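Local coordinates for protein Tni2 (Pseudomonas fluorescens, PDB 6B12) that probably binds and neutralises the type VI secretion toxin Tne2, an NAD-degrading effector, as its cognate immunity protein, at residues S3-I8 with I15-T20; A37-R40 with L45-V48; L55-P60 with H64-W69. All coordinates share one frame; numbering follows the deposited sequence.

Contact 1: S3-I8 with I15-T20; sequences SDFERI and IDENMT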
# COMPACT_ATOMS: atom_id res chain seq x y z
N SER C 3 -2.20 -13.20 -20.20
CA SER C 3 -2.93 -14.32 -19.65
C SER C 3 -2.05 -15.06 -18.64
O SER C 3 -0.83 -14.93 -18.65
CB SER C 3 -3.34 -15.33 -20.74
OG SER C 3 -4.09 -14.69 -21.78
N ASP C 4 -2.69 -15.87 -17.79
CA ASP C 4 -1.97 -16.79 -16.90
C ASP C 4 -0.90 -16.06 -16.07
O ASP C 4 0.25 -16.50 -15.96
CB ASP C 4 -1.35 -17.93 -17.70
CG ASP C 4 -2.37 -18.67 -18.52
OD1 ASP C 4 -3.44 -19.00 -17.97
OD2 ASP C 4 -2.11 -18.89 -19.72
N PHE C 5 -1.30 -14.95 -15.48
CA PHE C 5 -0.38 -14.11 -14.70
C PHE C 5 -0.19 -14.70 -13.31
O PHE C 5 -1.15 -14.83 -12.54
CB PHE C 5 -0.96 -12.70 -14.62
CG PHE C 5 -0.27 -11.82 -13.61
CD1 PHE C 5 0.99 -11.35 -13.86
CD2 PHE C 5 -0.94 -11.41 -12.47
CE1 PHE C 5 1.63 -10.49 -12.94
CE2 PHE C 5 -0.32 -10.56 -11.54
CZ PHE C 5 0.97 -10.10 -11.79
N GLU C 6 1.04 -15.07 -12.99
CA GLU C 6 1.36 -15.76 -11.75
C GLU C 6 2.51 -15.05 -11.06
O GLU C 6 3.44 -14.59 -11.72
CB GLU C 6 1.70 -17.25 -12.00
CG GLU C 6 0.45 -18.01 -12.36
CD GLU C 6 0.65 -19.52 -12.59
OE1 GLU C 6 1.77 -19.96 -12.94
OE2 GLU C 6 -0.34 -20.25 -12.45
N ARG C 7 2.42 -14.93 -9.75
CA ARG C 7 3.48 -14.35 -8.94
C ARG C 7 4.06 -15.44 -8.06
O ARG C 7 3.30 -16.16 -7.40
CB ARG C 7 2.94 -13.20 -8.10
CG ARG C 7 2.71 -11.94 -8.92
CD ARG C 7 1.72 -11.06 -8.20
NE ARG C 7 0.38 -11.61 -8.30
CZ ARG C 7 -0.59 -11.40 -7.41
NH1 ARG C 7 -0.37 -10.67 -6.33
NH2 ARG C 7 -1.81 -11.92 -7.61
N ILE C 8 5.37 -15.59 -8.07
CA ILE C 8 6.01 -16.71 -7.39
C ILE C 8 6.75 -16.15 -6.18
O ILE C 8 7.63 -15.29 -6.32
CB ILE C 8 6.95 -17.50 -8.32
CG1 ILE C 8 6.17 -18.11 -9.52
CG2 ILE C 8 7.55 -18.68 -7.57
CD1 ILE C 8 6.18 -17.22 -10.73
N ILE C 15 1.00 -17.32 -6.34
CA ILE C 15 -0.20 -16.51 -6.19
C ILE C 15 -0.85 -16.41 -7.55
O ILE C 15 -0.27 -15.84 -8.48
CB ILE C 15 0.14 -15.11 -5.65
CG1 ILE C 15 1.06 -15.19 -4.42
CG2 ILE C 15 -1.15 -14.35 -5.31
CD1 ILE C 15 1.60 -13.82 -4.01
N ASP C 16 -2.07 -16.92 -7.67
CA ASP C 16 -2.84 -16.80 -8.90
C ASP C 16 -3.46 -15.41 -9.00
O ASP C 16 -3.60 -14.69 -8.01
CB ASP C 16 -3.93 -17.87 -8.95
CG ASP C 16 -3.36 -19.27 -8.91
OD1 ASP C 16 -2.37 -19.52 -9.63
OD2 ASP C 16 -3.88 -20.10 -8.14
N GLU C 17 -3.81 -15.01 -10.23
CA GLU C 17 -4.32 -13.66 -10.39
C GLU C 17 -5.64 -13.53 -9.63
O GLU C 17 -6.49 -14.42 -9.67
CB GLU C 17 -4.50 -13.30 -11.87
CG GLU C 17 -4.75 -11.82 -12.03
CD GLU C 17 -4.72 -11.35 -13.49
OE1 GLU C 17 -4.68 -12.18 -14.44
OE2 GLU C 17 -4.75 -10.12 -13.67
N ASN C 18 -5.78 -12.43 -8.89
CA ASN C 18 -6.97 -12.17 -8.07
C ASN C 18 -7.19 -13.22 -6.98
O ASN C 18 -8.31 -13.38 -6.46
CB ASN C 18 -8.23 -12.04 -8.94
CG ASN C 18 -8.06 -11.01 -10.05
OD1 ASN C 18 -7.40 -9.97 -9.87
ND2 ASN C 18 -8.65 -11.29 -11.20
N MSE C 19 -6.15 -13.96 -6.59
CA MSE C 19 -6.19 -14.70 -5.34
C MSE C 19 -6.26 -13.65 -4.24
O MSE C 19 -5.53 -12.67 -4.29
CB MSE C 19 -4.97 -15.61 -5.18
CG MSE C 19 -4.85 -16.27 -3.82
SE MSE C 19 -3.23 -17.33 -3.64
CE MSE C 19 -3.70 -18.77 -4.88
N THR C 20 -7.14 -13.81 -3.27
CA THR C 20 -7.30 -12.78 -2.25
C THR C 20 -6.37 -13.01 -1.06
O THR C 20 -5.87 -14.11 -0.83
CB THR C 20 -8.74 -12.70 -1.77
OG1 THR C 20 -9.05 -13.91 -1.06
CG2 THR C 20 -9.70 -12.52 -2.94
O HOH W 1 -0.79 -13.60 -9.97
O HOH W 2 -4.25 -14.59 -15.25
O HOH W 3 -3.33 -16.49 -12.59
O HOH W 4 -1.49 -21.74 -10.96
O HOH W 5 -3.92 -11.21 -6.11
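The carbonyl oxygen of I15 is held by two donors: R7 N at 3.1 Å, with the N-H nearly straight on it (173°), and a bound water at 2.7 Å from I15 O. That water, also accepting from R7 NE and donating to F5 O, ties the root of the guanidinium to both strands. The return bond from I15 N to R7 O (2.8 Å) completes the hydrogen-bonded pair. A bend at chi3 (-73°) folds the R7 chain back over its neighbour, laying one guanidinium face on the methyl branch of I15, with NH2 3.4 Å from CG2. The other amino group, R7 NH1, is hydrogen-bonded to a polar side chain of the chain of another protein, and I15 packs on that chain too, placing this face of the beta hairpin at the interface. Toward F5 and E17 the backbones draw apart and water takes over: a second water joins F5 O to E17 N, and a third links F5 N to E17 OE1. E17 runs across F5 at about a right angle, its CG at the ring edge, 3.9 Å from CD2, the carboxylate turned 68° from the ring plane; R62 takes E17 OE2 in a salt bridge. On the other face E6 and D16 lie side by side with OE2 and OD1 3.6 Å apart, a like-charge approach probably eased by the salt bridge of E6 OE1 with R38. A type II turn follows from D16 to M19, closed by M19 N on D16 O (3.0 Å), and T20 then caps the N terminus of the helix 21-26.

Contact 2: A37-R40 with L45-V48; sequences ARWR and LLSV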
# COMPACT_ATOMS: atom_id res chain seq x y z
N ALA C 37 7.34 -12.52 -11.45
CA ALA C 37 6.04 -12.41 -12.08
C ALA C 37 6.15 -13.01 -13.47
O ALA C 37 7.11 -12.71 -14.19
CB ALA C 37 5.58 -10.96 -12.17
N ARG C 38 5.23 -13.90 -13.82
CA ARG C 38 5.28 -14.62 -15.08
C ARG C 38 3.91 -14.55 -15.73
O ARG C 38 2.89 -14.52 -15.04
CB ARG C 38 5.70 -16.09 -14.79
CG ARG C 38 5.54 -17.10 -15.86
CD ARG C 38 6.00 -18.47 -15.31
NE ARG C 38 5.07 -19.05 -14.33
CZ ARG C 38 5.42 -19.89 -13.35
NH1 ARG C 38 6.69 -20.24 -13.18
NH2 ARG C 38 4.50 -20.36 -12.52
N TRP C 39 3.88 -14.50 -17.07
CA TRP C 39 2.60 -14.43 -17.77
C TRP C 39 2.76 -14.92 -19.20
O TRP C 39 3.87 -15.05 -19.71
CB TRP C 39 2.01 -13.01 -17.76
CG TRP C 39 2.85 -11.98 -18.54
CD1 TRP C 39 2.65 -11.56 -19.83
CD2 TRP C 39 4.01 -11.27 -18.06
NE1 TRP C 39 3.61 -10.63 -20.18
CE2 TRP C 39 4.46 -10.44 -19.12
CE3 TRP C 39 4.72 -11.27 -16.84
CZ2 TRP C 39 5.57 -9.61 -19.00
CZ3 TRP C 39 5.84 -10.45 -16.73
CH2 TRP C 39 6.25 -9.63 -17.80
N ARG C 40 1.61 -15.18 -19.85
CA ARG C 40 1.61 -15.54 -21.26
C ARG C 40 1.20 -14.35 -22.12
O ARG C 40 0.27 -13.61 -21.78
CB ARG C 40 0.65 -16.70 -21.54
CG ARG C 40 0.69 -17.11 -22.99
CD ARG C 40 -0.13 -18.36 -23.28
NE ARG C 40 -1.55 -18.18 -23.00
CZ ARG C 40 -2.44 -17.65 -23.86
NH1 ARG C 40 -2.07 -17.21 -25.06
NH2 ARG C 40 -3.70 -17.55 -23.49
N LEU C 45 5.84 -17.54 -22.87
CA LEU C 45 5.84 -17.25 -21.45
C LEU C 45 6.90 -16.19 -21.19
O LEU C 45 8.04 -16.33 -21.65
CB LEU C 45 6.16 -18.51 -20.65
CG LEU C 45 5.64 -18.50 -19.22
CD1 LEU C 45 4.10 -18.57 -19.27
CD2 LEU C 45 6.23 -19.69 -18.50
N LEU C 46 6.52 -15.14 -20.48
CA LEU C 46 7.41 -14.02 -20.22
C LEU C 46 7.47 -13.80 -18.72
O LEU C 46 6.54 -14.12 -17.99
CB LEU C 46 6.90 -12.75 -20.92
CG LEU C 46 6.78 -12.95 -22.44
CD1 LEU C 46 5.91 -11.85 -23.01
CD2 LEU C 46 8.19 -12.89 -23.05
N SER C 47 8.58 -13.23 -18.26
CA SER C 47 8.67 -13.03 -16.83
C SER C 47 9.61 -11.88 -16.52
O SER C 47 10.40 -11.46 -17.36
CB SER C 47 9.18 -14.29 -16.13
OG SER C 47 10.50 -14.54 -16.54
N VAL C 48 9.51 -11.39 -15.29
CA VAL C 48 10.52 -10.53 -14.67
C VAL C 48 10.87 -11.14 -13.32
O VAL C 48 10.00 -11.68 -12.63
CB VAL C 48 10.02 -9.09 -14.53
CG1 VAL C 48 9.85 -8.47 -15.93
CG2 VAL C 48 8.70 -9.06 -13.75
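A37 opens the pairing with V48 by two backbone bonds, A37 N to V48 O and V48 N to A37 O, each 3.0 Å long. Beside them the A37 methyl meets the CG2 branch of V48 at 4.0 Å, while A37 O also takes a CA-H...O contact from S47. R38 comes next, on the opposite face, as a non-hydrogen-bonded pair with S47, the two CA atoms only 4.1 Å apart. Its extended aliphatic stem slants across the isobutyl group of L45, a diagonal neighbour, and R38 CD reaches L45 CD2 at 3.4 Å. W39 returns to the side of A37. Its backbone is bonded both ways to L46; the straighter bond runs from L46 N to W39 O (2.8 Å, 171°). With chi1 at 65°, CG sits between the backbone N and the carbonyl carbon, which swings the indole over the partner strand. L46 CB then makes a CH-pi contact with the five-membered ring, 4.1 Å from its centroid, and L46 O lies above the same ring system toward its rim. NE1 donates to G85 O. R40 pairs with L45 without backbone bonds, and R40 NH1 turns to Q42 O in the connecting turn. Regular alternation of hydrogen-bonded and non-hydrogen-bonded pairs, closed by a tight turn, marks an antiparallel beta hairpin, here one with a buried indole face and a partly exposed arginine face.

Contact 3: L55-P60 with H64-W69; sequences LAIVVP and HLAILW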
# COMPACT_ATOMS: atom_id res chain seq x y z
N LEU C 55 6.60 -6.11 -6.66
CA LEU C 55 5.16 -6.09 -6.53
C LEU C 55 4.64 -5.86 -7.94
O LEU C 55 5.03 -4.88 -8.57
CB LEU C 55 4.72 -4.97 -5.57
CG LEU C 55 3.29 -4.87 -5.07
CD1 LEU C 55 2.86 -6.13 -4.28
CD2 LEU C 55 3.18 -3.63 -4.20
N ALA C 56 3.81 -6.78 -8.43
CA ALA C 56 3.38 -6.73 -9.83
C ALA C 56 1.87 -6.79 -9.92
O ALA C 56 1.23 -7.57 -9.20
CB ALA C 56 3.96 -7.91 -10.65
N ILE C 57 1.29 -5.97 -10.80
CA ILE C 57 -0.12 -6.05 -11.13
C ILE C 57 -0.27 -6.05 -12.64
O ILE C 57 0.60 -5.57 -13.37
CB ILE C 57 -0.97 -4.90 -10.53
CG1 ILE C 57 -0.42 -3.55 -10.98
CG2 ILE C 57 -1.02 -5.01 -8.99
CD1 ILE C 57 -1.43 -2.41 -10.88
N VAL C 58 -1.34 -6.64 -13.11
CA VAL C 58 -1.72 -6.49 -14.51
C VAL C 58 -2.63 -5.26 -14.61
O VAL C 58 -3.64 -5.18 -13.91
CB VAL C 58 -2.42 -7.75 -15.04
CG1 VAL C 58 -2.93 -7.50 -16.46
CG2 VAL C 58 -1.44 -8.96 -15.00
N VAL C 59 -2.24 -4.30 -15.43
CA VAL C 59 -3.09 -3.11 -15.64
C VAL C 59 -4.40 -3.57 -16.26
O VAL C 59 -4.41 -4.56 -17.02
CB VAL C 59 -2.35 -2.11 -16.54
CG1 VAL C 59 -3.17 -0.85 -16.81
CG2 VAL C 59 -0.96 -1.76 -15.91
N PRO C 60 -5.55 -2.97 -15.93
CA PRO C 60 -6.82 -3.55 -16.41
C PRO C 60 -6.98 -3.57 -17.92
O PRO C 60 -7.85 -4.31 -18.40
CB PRO C 60 -7.88 -2.68 -15.72
CG PRO C 60 -7.18 -2.24 -14.44
CD PRO C 60 -5.78 -1.94 -14.91
N HIS C 64 -0.48 -4.20 -20.27
CA HIS C 64 0.67 -3.68 -19.54
C HIS C 64 0.70 -4.32 -18.17
O HIS C 64 -0.34 -4.71 -17.61
CB HIS C 64 0.59 -2.15 -19.40
CG HIS C 64 0.58 -1.44 -20.71
ND1 HIS C 64 -0.58 -1.05 -21.34
CD2 HIS C 64 1.60 -1.04 -21.51
CE1 HIS C 64 -0.28 -0.43 -22.46
NE2 HIS C 64 1.03 -0.42 -22.59
N LEU C 65 1.90 -4.37 -17.60
CA LEU C 65 2.07 -4.69 -16.20
C LEU C 65 2.70 -3.49 -15.51
O LEU C 65 3.51 -2.77 -16.11
CB LEU C 65 2.96 -5.92 -16.02
CG LEU C 65 2.34 -7.17 -16.68
CD1 LEU C 65 3.05 -7.42 -18.01
CD2 LEU C 65 2.45 -8.36 -15.76
N ALA C 66 2.30 -3.24 -14.28
CA ALA C 66 3.00 -2.27 -13.45
C ALA C 66 3.82 -3.07 -12.45
O ALA C 66 3.28 -3.95 -11.78
CB ALA C 66 2.03 -1.34 -12.74
N ILE C 67 5.11 -2.75 -12.36
CA ILE C 67 6.04 -3.54 -11.58
C ILE C 67 6.74 -2.59 -10.63
O ILE C 67 7.46 -1.70 -11.07
CB ILE C 67 7.10 -4.22 -12.47
CG1 ILE C 67 6.48 -5.03 -13.62
CG2 ILE C 67 8.01 -5.07 -11.58
CD1 ILE C 67 5.75 -6.20 -13.16
N LEU C 68 6.56 -2.81 -9.33
CA LEU C 68 7.31 -2.05 -8.32
C LEU C 68 8.50 -2.92 -7.91
O LEU C 68 8.32 -3.97 -7.29
CB LEU C 68 6.41 -1.72 -7.14
CG LEU C 68 7.07 -0.84 -6.09
CD1 LEU C 68 7.55 0.50 -6.68
CD2 LEU C 68 6.04 -0.63 -4.99
N TRP C 69 9.70 -2.44 -8.23
CA TRP C 69 10.92 -3.24 -8.25
C TRP C 69 11.80 -2.85 -7.07
O TRP C 69 12.21 -1.69 -6.98
CB TRP C 69 11.64 -2.94 -9.57
CG TRP C 69 12.81 -3.78 -9.97
CD1 TRP C 69 14.14 -3.45 -9.84
CD2 TRP C 69 12.75 -5.00 -10.70
NE1 TRP C 69 14.91 -4.43 -10.43
CE2 TRP C 69 14.08 -5.38 -10.97
CE3 TRP C 69 11.70 -5.81 -11.16
CZ2 TRP C 69 14.38 -6.56 -11.65
CZ3 TRP C 69 12.01 -6.97 -11.84
CH2 TRP C 69 13.33 -7.33 -12.08
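A56 and I67 mark the tight part of this contact. They form a non-hydrogen-bonded pair, and the I67 side chain doubles back, chi2 at -67°, to bring CD1 to 3.5 Å from the A56 methyl. The backbones on either side of the pair are firmly joined: L68 N reaches L55 O at 2.7 Å and L55 N returns to L68 O, while I57 N donates to A66 O at 3.0 Å. A66 CB faces I57 CG1 at 3.7 Å; with chi1 at 57°, CG1 is tucked over the I57 backbone and extends from there to the alanine. L55 and L68 lie along the same face, touching through their CB atoms. F111 and F122 cover the middle of that face, and Y108 packs on L68, whereas side chains of the chain of another protein reach L55 and L68. Toward the connecting loop the fit between the two segments slackens, although F5 of strand 5-9 covers the V58 and L65 side. The bond from A66 N to I57 O is bent to 148°, and V58 meets L65 only through methyl tips, CG2 to CD2, at 4.0 Å. Last comes a single link, V59 N to H64 O (2.9 Å), whose donor is tilted from the carbonyl plane. V59 still leans across the partner chain, its CG2 3.8 Å from H64 CB, but the imidazole ring does not reach V59; its ND1 is hydrogen-bonded to D61 OD2 within the loop. V58 and H64 keep some solvent exposure here. The pairing is that of a beta hairpin, whose strands 54-58 and 64-70 open a four-stranded antiparallel meander continued by strand 78-84.

From the N terminus, contact 1 closes first, folding strand 14-16 back on strand 5-9; contact 2 then closes the turn between strands 34-41 and 44-49, and contact 3 the loop between 54-58 and 64-70. The three follow in series, none enclosing or crossing another. Strand 5-9 also pairs with strand 34-41, so contacts 1 and 2 share one sheet, joined where S3 O meets R40 N in a probable hydrogen bond. Contact 3 belongs to the next sheet, which packs on the first: F5 of contact 1 lies against V58 and L65, W39 of contact 2 meets L65, and A37 touches A56. Together these apolar contacts tie the N-terminal sheet to the central meander.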